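Local structure of putative carbonic anhydrase (Streptococcus mutans, 3LAS) at residues K30-I35 / G82-V87; A34-M39 / H57-A62. The protein probably catalyses the reversible hydration of carbon dioxide to hydrogencarbonate as a zinc-dependent carbonic anhydrase of the beta class. One frame throughout, in Å; residues are numbered along the deposited sequence.

In the fold
Strand 33-38 runs through both contacts, with strand 85-91 along one of its edges (contact 1) and strand 56-61 along the other (contact 2), all three parallel. The two contacts share Ala34 and Ile35, and their centres lie 12 Å apart. Backbone bonds carry the sheet from one to the other: Val36 N is 2.8 Å from Val87 O, and His57 N is 3.0 Å from Val33 O. Contact 1 holds the start of the strand, where the side chain of Ile35 is still about 13 Å from the zinc ion. Contact 2 follows the strand to its end, where Cys38 binds the metal together with His91 and Cys94. The second subunit touches both.

Contact 1: K30-I35 / G82-V87; sequences KTRVAI and GTSEIV
Val33 and Glu85 stand side by side on one face of the sheet, their side chains pointing the same way. The Glu85 chain is extended, with CG anti to the backbone N (chi1 177°), and this lays its carboxylate carbon CD alongside Val33 CG2 at 3.9 Å. The acid itself is held from beyond the pair: OE1 and OE2 accept the backbone N-H groups of Tyr5 and Phe6 of the second subunit, and a water bridges OE1 to Thr31 O. The other branch of Val33, CG1, slants across to Val87 CG2 at 4.0 Å, and Ile35 CG1 meets Val87 CB on the same face. Ala34 and Ile86 point to the opposite face.

Beneath these side chains the parallel pairing is regular, with Ala34 N bonded to Glu85 O and Val87 N to Ala34 O, each at 3.0 Å. At the loop end Arg32 O takes a nearly straight bond from Ser84 N (2.8 Å, 175°) and a weak one from Glu85 N. Thr83 CB presses against that same carbonyl oxygen at 3.3 Å, while its hydroxyl turns to Ser77 OG. The aliphatic part of Arg32 runs past the loop, bringing CD to 3.6 Å from Gly82 O.

Strand 56-61 borders 33-38 along its other edge. Helix 68-80 packs on the Ala34 and Ile86 face through Leu74, Ser77 and Glu78; on the Val33 face, Val45 and Leu49 of helix 45-49 reach Ile35, while Phe9 and Phe6 of the second subunit pack on Val33 and Val87.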
loop_
_atom_site.group_PDB
_atom_site.type_symbol
_atom_site.label_atom_id
_atom_site.label_comp_id
_atom_site.label_asym_id
_atom_site.label_seq_id
_atom_site.Cartn_x
_atom_site.Cartn_y
_atom_site.Cartn_z
ATOM N N LYS A 30 -6.089 15.239 -5.141
ATOM C CA LYS A 30 -5.910 16.684 -5.371
ATOM C C LYS A 30 -4.507 17.055 -5.808
ATOM O O LYS A 30 -4.308 17.984 -6.674
ATOM C CB LYS A 30 -6.201 17.404 -4.048
ATOM C CG LYS A 30 -6.234 18.884 -4.198
ATOM C CD LYS A 30 -6.812 19.515 -2.937
ATOM C CE LYS A 30 -6.633 20.988 -2.982
ATOM N NZ LYS A 30 -6.943 21.391 -1.601
ATOM N N THR A 31 -3.520 16.402 -5.239
ATOM C CA THR A 31 -2.139 16.801 -5.542
ATOM C C THR A 31 -1.587 16.186 -6.795
ATOM O O THR A 31 -0.450 16.505 -7.204
ATOM C CB THR A 31 -1.126 16.468 -4.405
ATOM O OG1 THR A 31 -1.016 15.043 -4.335
ATOM C CG2 THR A 31 -1.610 17.028 -3.030
ATOM N N ARG A 32 -2.310 15.222 -7.383
ATOM C CA ARG A 32 -1.805 14.493 -8.586
ATOM C C ARG A 32 -0.561 13.710 -8.292
ATOM O O ARG A 32 0.199 13.349 -9.189
ATOM C CB ARG A 32 -1.653 15.352 -9.824
ATOM C CG ARG A 32 -2.987 16.103 -10.174
ATOM C CD ARG A 32 -2.825 16.640 -11.544
ATOM N NE ARG A 32 -3.779 17.576 -12.077
ATOM C CZ ARG A 32 -3.944 18.831 -11.706
ATOM N NH1 ARG A 32 -3.336 19.307 -10.597
ATOM N NH2 ARG A 32 -4.799 19.552 -12.463
ATOM N N VAL A 33 -0.369 13.285 -7.029
ATOM C CA VAL A 33 0.796 12.484 -6.646
ATOM C C VAL A 33 0.365 11.089 -6.238
ATOM O O VAL A 33 -0.686 10.913 -5.564
ATOM C CB VAL A 33 1.561 13.139 -5.462
ATOM C CG1 VAL A 33 2.756 12.246 -5.066
ATOM C CG2 VAL A 33 2.017 14.530 -5.795
ATOM N N ALA A 34 1.161 10.103 -6.618
ATOM C CA ALA A 34 1.119 8.740 -6.072
ATOM C C ALA A 34 2.405 8.477 -5.344
ATOM O O ALA A 34 3.533 8.734 -5.911
ATOM C CB ALA A 34 0.896 7.737 -7.183
ATOM N N ILE A 35 2.305 7.974 -4.112
ATOM C CA ILE A 35 3.482 7.600 -3.298
ATOM C C ILE A 35 3.629 6.126 -3.290
ATOM O O ILE A 35 2.622 5.408 -3.128
ATOM C CB ILE A 35 3.229 8.109 -1.875
ATOM C CG1 ILE A 35 3.127 9.667 -1.886
ATOM C CG2 ILE A 35 4.357 7.670 -0.895
ATOM C CD1 ILE A 35 2.161 10.146 -0.809
ATOM N N GLY A 82 -5.735 10.487 -12.979
ATOM C CA GLY A 82 -5.201 11.841 -13.169
ATOM C C GLY A 82 -3.905 12.124 -12.514
ATOM O O GLY A 82 -3.402 13.243 -12.606
ATOM N N THR A 83 -3.283 11.208 -11.768
ATOM C CA THR A 83 -2.006 11.591 -11.152
ATOM C C THR A 83 -0.904 11.712 -12.203
ATOM O O THR A 83 -0.983 11.133 -13.304
ATOM C CB THR A 83 -1.556 10.674 -9.981
ATOM O OG1 THR A 83 -1.221 9.384 -10.511
ATOM C CG2 THR A 83 -2.647 10.531 -8.912
ATOM N N SER A 84 0.130 12.462 -11.851
ATOM C CA SER A 84 1.183 12.768 -12.792
ATOM C C SER A 84 2.484 13.012 -12.163
ATOM O O SER A 84 3.412 13.533 -12.795
ATOM C CB SER A 84 0.747 13.880 -13.743
ATOM O OG SER A 84 0.334 15.008 -13.038
ATOM N N GLU A 85 2.698 12.551 -10.943
ATOM C CA GLU A 85 3.940 12.629 -10.211
ATOM C C GLU A 85 4.047 11.393 -9.302
ATOM O O GLU A 85 3.017 10.898 -8.812
ATOM C CB GLU A 85 3.891 13.965 -9.356
ATOM C CG GLU A 85 5.135 14.097 -8.484
ATOM C CD GLU A 85 5.252 15.513 -7.823
ATOM O OE1 GLU A 85 4.560 16.487 -8.158
ATOM O OE2 GLU A 85 6.154 15.533 -6.938
ATOM N N ILE A 86 5.264 10.884 -9.125
ATOM C CA ILE A 86 5.481 9.694 -8.272
ATOM C C ILE A 86 6.533 10.025 -7.243
ATOM O O ILE A 86 7.542 10.691 -7.576
ATOM C CB ILE A 86 5.942 8.452 -9.120
ATOM C CG1 ILE A 86 4.856 8.092 -10.116
ATOM C CG2 ILE A 86 6.200 7.305 -8.148
ATOM C CD1 ILE A 86 5.413 7.086 -11.154
ATOM N N VAL A 87 6.373 9.532 -6.012
ATOM C CA VAL A 87 7.421 9.578 -4.979
ATOM C C VAL A 87 7.704 8.177 -4.577
ATOM O O VAL A 87 6.772 7.455 -4.149
ATOM C CB VAL A 87 6.956 10.409 -3.770
ATOM C CG1 VAL A 87 8.040 10.399 -2.630
ATOM C CG2 VAL A 87 6.652 11.826 -4.146
HETATM O O HOH W 1 1.834 16.844 -8.856
#

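Contact 2: A34-M39 / H57-A62; sequences AIVTCM and HILRNA. With ZN (zinc ion), chain C.
Backbone hydrogen bonds alternate between the parallel strands from Ile35 N to His57 O (2.8 Å) as far as Asn61 N to Thr37 O (3.1 Å). The pairing runs on past Cys38, where Met39 N donates to Asn61 O from above the carbonyl plane.

Among side-chain bonds, the grip of Arg60 on Cys38 O stands out. NE and NH2 both donate to this one oxygen, each at 2.8 Å, and the oxygen lies only 4° out of the guanidinium plane. A bend at chi3 (71°) turns the guanidinium toward strand 34-38, so that its NE/NH2 edge meets Cys38 O. NH2 also binds Leu43 O, and the group thus ties together the peptide after Cys38 and the loop that follows it.

Apolar packing is found on both faces. Thr37 and Arg60 lie side by side, Thr37 CG2 against Arg60 CG at 3.8 Å. The threonine hydroxyl is directed to Leu89 O. Leu59 CD1 reaches Ala34 CB on the other face; beyond the strand ends, Met39 CE rests on Ala62 CB at 3.7 Å.

Metal binding comes from Cys38, whose SG sits 2.3 Å from the zinc ion; a water, His91 and Cys94 complete the site. This is a beta-alpha-beta unit, strands 33-38 and 56-61 joined through helix 45-49, with the first cysteine of the Cys-His-Cys zinc site of beta-class carbonic anhydrases at the C-terminal end of strand 33-38.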
loop_
_atom_site.group_PDB
_atom_site.type_symbol
_atom_site.label_atom_id
_atom_site.label_comp_id
_atom_site.label_asym_id
_atom_site.label_seq_id
_atom_site.Cartn_x
_atom_site.Cartn_y
_atom_site.Cartn_z
ATOM N N ALA A 34 1.161 10.103 -6.618
ATOM C CA ALA A 34 1.119 8.740 -6.072
ATOM C C ALA A 34 2.405 8.477 -5.344
ATOM O O ALA A 34 3.533 8.734 -5.911
ATOM C CB ALA A 34 0.896 7.737 -7.183
ATOM N N ILE A 35 2.305 7.974 -4.112
ATOM C CA ILE A 35 3.482 7.600 -3.298
ATOM C C ILE A 35 3.629 6.126 -3.290
ATOM O O ILE A 35 2.622 5.408 -3.128
ATOM C CB ILE A 35 3.229 8.109 -1.875
ATOM C CG1 ILE A 35 3.127 9.667 -1.886
ATOM C CG2 ILE A 35 4.357 7.670 -0.895
ATOM C CD1 ILE A 35 2.161 10.146 -0.809
ATOM N N VAL A 36 4.826 5.603 -3.529
ATOM C CA VAL A 36 5.137 4.134 -3.431
ATOM C C VAL A 36 6.029 3.950 -2.234
ATOM O O VAL A 36 7.149 4.533 -2.214
ATOM C CB VAL A 36 5.831 3.672 -4.725
ATOM C CG1 VAL A 36 6.286 2.203 -4.650
ATOM C CG2 VAL A 36 4.936 3.927 -5.963
ATOM N N THR A 37 5.572 3.210 -1.234
ATOM C CA THR A 37 6.371 3.067 -0.029
ATOM C C THR A 37 6.159 1.703 0.625
ATOM O O THR A 37 5.481 0.819 0.071
ATOM C CB THR A 37 6.095 4.224 0.943
ATOM O OG1 THR A 37 7.056 4.262 1.993
ATOM C CG2 THR A 37 4.684 4.201 1.484
ATOM N N CYS A 38 6.826 1.487 1.749
ATOM C CA CYS A 38 6.731 0.221 2.450
ATOM C C CYS A 38 5.500 0.182 3.332
ATOM O O CYS A 38 4.998 1.215 3.837
ATOM C CB CYS A 38 8.012 0.090 3.299
ATOM S SG CYS A 38 8.076 -1.585 4.140
ATOM N N MET A 39 5.051 -1.041 3.595
ATOM C CA MET A 39 3.982 -1.389 4.536
ATOM C C MET A 39 4.259 -1.130 5.985
ATOM O O MET A 39 3.361 -1.248 6.847
ATOM C CB MET A 39 3.554 -2.837 4.316
ATOM C CG MET A 39 4.712 -3.780 4.861
ATOM S SD MET A 39 4.346 -5.502 4.328
ATOM C CE MET A 39 5.733 -6.313 5.078
ATOM N N HIS A 57 -2.547 9.422 -3.767
ATOM C CA HIS A 57 -2.590 7.984 -3.694
ATOM C C HIS A 57 -1.392 7.434 -2.921
ATOM O O HIS A 57 -0.275 7.997 -2.999
ATOM C CB HIS A 57 -2.562 7.350 -5.133
ATOM C CG HIS A 57 -3.892 7.399 -5.783
ATOM N ND1 HIS A 57 -4.084 7.600 -7.138
ATOM C CD2 HIS A 57 -5.127 7.289 -5.233
ATOM C CE1 HIS A 57 -5.379 7.510 -7.414
ATOM N NE2 HIS A 57 -6.050 7.380 -6.254
ATOM N N ILE A 58 -1.671 6.388 -2.160
ATOM C CA ILE A 58 -0.612 5.784 -1.281
ATOM C C ILE A 58 -0.586 4.314 -1.587
ATOM O O ILE A 58 -1.558 3.601 -1.335
ATOM C CB ILE A 58 -0.867 6.031 0.213
ATOM C CG1 ILE A 58 -1.007 7.564 0.453
ATOM C CG2 ILE A 58 0.256 5.454 1.043
ATOM C CD1 ILE A 58 -1.601 7.878 1.860
ATOM N N LEU A 59 0.488 3.872 -2.248
ATOM C CA LEU A 59 0.751 2.465 -2.608
ATOM C C LEU A 59 1.752 1.930 -1.630
ATOM O O LEU A 59 2.768 2.589 -1.354
ATOM C CB LEU A 59 1.283 2.294 -4.026
ATOM C CG LEU A 59 0.316 2.639 -5.163
ATOM C CD1 LEU A 59 0.048 4.141 -5.294
ATOM C CD2 LEU A 59 0.952 2.221 -6.470
ATOM N N ARG A 60 1.512 0.727 -1.088
ATOM C CA ARG A 60 2.452 0.202 -0.050
ATOM C C ARG A 60 2.563 -1.274 -0.225
ATOM O O ARG A 60 1.594 -2.025 -0.385
ATOM C CB ARG A 60 1.920 0.460 1.364
ATOM C CG ARG A 60 1.591 1.959 1.616
ATOM C CD ARG A 60 1.152 2.283 3.050
ATOM N NE ARG A 60 2.346 2.165 3.949
ATOM C CZ ARG A 60 2.395 2.576 5.196
ATOM N NH1 ARG A 60 1.380 3.229 5.749
ATOM N NH2 ARG A 60 3.480 2.382 5.895
ATOM N N ASN A 61 3.809 -1.764 -0.124
ATOM C CA ASN A 61 4.125 -3.186 -0.215
ATOM C C ASN A 61 5.334 -3.462 0.656
ATOM O O ASN A 61 5.833 -2.558 1.364
ATOM C CB ASN A 61 4.253 -3.691 -1.650
ATOM C CG ASN A 61 5.497 -3.113 -2.347
ATOM O OD1 ASN A 61 6.369 -2.563 -1.670
ATOM N ND2 ASN A 61 5.602 -3.348 -3.627
ATOM N N ALA A 62 5.837 -4.714 0.656
ATOM C CA ALA A 62 7.040 -4.983 1.484
ATOM C C ALA A 62 8.259 -4.356 0.795
ATOM O O ALA A 62 8.628 -4.698 -0.327
ATOM C CB ALA A 62 7.258 -6.464 1.657
HETATM ZN ZN ZN C . 10.062 -1.635 5.248
HETATM O O HOH W 2 9.660 -2.886 6.957
#